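Local coordinates for periplasmic binding protein (PDB 5GJ3) that binds two heme molecules in the periplasm and probably hands heme on to a membrane transporter for uptake into the cell, at residues A181-V184 against E185-L189. Residues are numbered along the deposited sequence; the frame is centred on the assembly and turned at random.
Sequences AGIV and EFKPL
K187 reaches back along the chain and hydrogen-bonds through NZ to V184 O, at 3.0 Å. The C=O...N angle is 155°, and NZ lies somewhat out of the carbonyl plane. The lysine CG lies beside its own backbone N. From there the chain is bent at chi2 (-72°) and chi4 and extended between them, which brings NZ back to the carbonyl three residues earlier. The inner part of the same side chain packs on I183. K187 CG meets I183 CG2 at 3.6 Å. K187 CB is 4.1 Å from I183 CD1. The two side chains run past each other in opposite directions. I183 is buried, and its other neighbours include V158 and V193. This loop, which follows strand 175-176, leads into strand 186-188, which pairs antiparallel with strand 155-159 in the mixed sheet of the C-terminal lobe of this periplasmic binding protein fold. E185, where the chain changes direction, has a positive phi of 58°. V184 and E185 lie side by side at the surface. V184 CG1 lies alongside E185 CG, at 4.0 Å. The glutamate OE2 accepts a weak hydrogen bond from N162 ND2. The CB of F186 points away from residues 181-184; its side chain touches Y149 and a bound heme.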
ATOM      1  N   ALA A 181     -13.073  -5.147 -18.199  1.00 41.71           N
ATOM      2  CA  ALA A 181     -13.644  -6.479 -17.923  1.00 43.99           C
ATOM      3  C   ALA A 181     -14.793  -6.387 -16.905  1.00 44.98           C
ATOM      4  O   ALA A 181     -15.344  -7.405 -16.504  1.00 46.33           O
ATOM      5  CB  ALA A 181     -12.561  -7.461 -17.469  1.00 45.72           C
ATOM      6  N   GLY A 182     -15.142  -5.158 -16.499  1.00 44.24           N
ATOM      7  CA  GLY A 182     -16.239  -4.933 -15.547  1.00 49.98           C
ATOM      8  C   GLY A 182     -15.891  -5.010 -14.061  1.00 53.06           C
ATOM      9  O   GLY A 182     -16.761  -4.805 -13.200  1.00 53.85           O
ATOM     10  N   ILE A 183     -14.613  -5.252 -13.768  1.00 46.17           N
ATOM     11  CA  ILE A 183     -14.129  -5.577 -12.431  1.00 39.37           C
ATOM     12  C   ILE A 183     -14.229  -4.477 -11.373  1.00 36.65           C
ATOM     13  O   ILE A 183     -13.736  -3.361 -11.549  1.00 36.35           O
ATOM     14  CB  ILE A 183     -12.718  -6.171 -12.545  1.00 37.44           C
ATOM     15  CG1 ILE A 183     -12.808  -7.364 -13.506  1.00 37.44           C
ATOM     16  CG2 ILE A 183     -12.154  -6.525 -11.175  1.00 35.32           C
ATOM     17  CD1 ILE A 183     -11.566  -8.206 -13.667  1.00 36.75           C
ATOM     18  N   VAL A 184     -14.926  -4.808 -10.284  1.00 33.11           N
ATOM     19  CA  VAL A 184     -14.983  -3.983  -9.081  1.00 31.28           C
ATOM     20  C   VAL A 184     -14.150  -4.742  -8.030  1.00 30.27           C
ATOM     21  O   VAL A 184     -14.304  -5.963  -7.922  1.00 28.78           O
ATOM     22  CB  VAL A 184     -16.442  -3.835  -8.587  1.00 31.62           C
ATOM     23  CG1 VAL A 184     -16.488  -3.263  -7.173  1.00 33.52           C
ATOM     24  CG2 VAL A 184     -17.253  -2.977  -9.540  1.00 33.54           C
ATOM     25  N   GLU A 185     -13.268  -4.056  -7.285  1.00 30.92           N
ATOM     26  CA  GLU A 185     -12.443  -4.700  -6.209  1.00 29.90           C
ATOM     27  C   GLU A 185     -11.582  -5.857  -6.763  1.00 32.20           C
ATOM     28  O   GLU A 185     -11.078  -5.716  -7.869  1.00 31.06           O
ATOM     29  CB  GLU A 185     -13.294  -5.047  -4.973  1.00 35.13           C
ATOM     30  CG  GLU A 185     -13.816  -3.775  -4.276  1.00 40.14           C
ATOM     31  CD  GLU A 185     -15.005  -3.967  -3.329  1.00 48.96           C
ATOM     32  OE1 GLU A 185     -15.110  -5.033  -2.687  1.00 58.27           O
ATOM     33  OE2 GLU A 185     -15.840  -3.034  -3.209  1.00 50.11           O
ATOM     34  N   PHE A 186     -11.399  -6.966  -6.041  1.00 27.91           N
ATOM     35  CA  PHE A 186     -10.591  -8.087  -6.546  1.00 31.65           C
ATOM     36  C   PHE A 186     -11.400  -9.175  -7.239  1.00 31.81           C
ATOM     37  O   PHE A 186     -12.379  -9.676  -6.680  1.00 33.33           O
ATOM     38  CB  PHE A 186      -9.749  -8.718  -5.434  1.00 38.69           C
ATOM     39  CG  PHE A 186      -8.590  -7.877  -5.019  1.00 45.88           C
ATOM     40  CD1 PHE A 186      -8.792  -6.710  -4.284  1.00 53.39           C
ATOM     41  CD2 PHE A 186      -7.297  -8.225  -5.381  1.00 50.71           C
ATOM     42  CE1 PHE A 186      -7.719  -5.909  -3.914  1.00 59.18           C
ATOM     43  CE2 PHE A 186      -6.219  -7.433  -5.013  1.00 53.25           C
ATOM     44  CZ  PHE A 186      -6.429  -6.274  -4.285  1.00 58.06           C
ATOM     45  N   LYS A 187     -11.006  -9.533  -8.459  1.00 28.90           N
ATOM     46  CA  LYS A 187     -11.644 -10.651  -9.187  1.00 29.62           C
ATOM     47  C   LYS A 187     -10.621 -11.544  -9.849  1.00 29.96           C
ATOM     48  O   LYS A 187      -9.531 -11.076 -10.190  1.00 28.71           O
ATOM     49  CB  LYS A 187     -12.645 -10.126 -10.210  1.00 29.96           C
ATOM     50  CG  LYS A 187     -13.785  -9.344  -9.564  1.00 32.52           C
ATOM     51  CD  LYS A 187     -14.779 -10.234  -8.799  1.00 36.33           C
ATOM     52  CE  LYS A 187     -16.061  -9.487  -8.417  1.00 33.13           C
ATOM     53  NZ  LYS A 187     -15.858  -8.422  -7.374  1.00 35.71           N
ATOM     54  N   PRO A 188     -10.957 -12.843 -10.030  1.00 30.55           N
ATOM     55  CA  PRO A 188     -10.006 -13.741 -10.686  1.00 28.98           C
ATOM     56  C   PRO A 188      -9.607 -13.310 -12.109  1.00 26.30           C
ATOM     57  O   PRO A 188     -10.436 -12.805 -12.859  1.00 26.25           O
ATOM     58  CB  PRO A 188     -10.729 -15.135 -10.692  1.00 28.46           C
ATOM     59  CG  PRO A 188     -12.119 -14.899 -10.186  1.00 27.97           C
ATOM     60  CD  PRO A 188     -12.151 -13.558  -9.498  1.00 29.40           C
ATOM     61  N   LEU A 189      -8.327 -13.478 -12.426  1.00 24.04           N
ATOM     62  CA  LEU A 189      -7.841 -13.402 -13.789  1.00 27.76           C
ATOM     63  C   LEU A 189      -8.476 -14.550 -14.613  1.00 32.71           C
ATOM     64  O   LEU A 189      -8.690 -15.654 -14.095  1.00 31.45           O
ATOM     65  CB  LEU A 189      -6.308 -13.486 -13.816  1.00 26.83           C
ATOM     66  CG  LEU A 189      -5.611 -13.228 -15.171  1.00 25.71           C
ATOM     67  CD1 LEU A 189      -5.887 -11.810 -15.662  1.00 25.92           C
ATOM     68  CD2 LEU A 189      -4.110 -13.459 -15.091  1.00 27.71           C
TER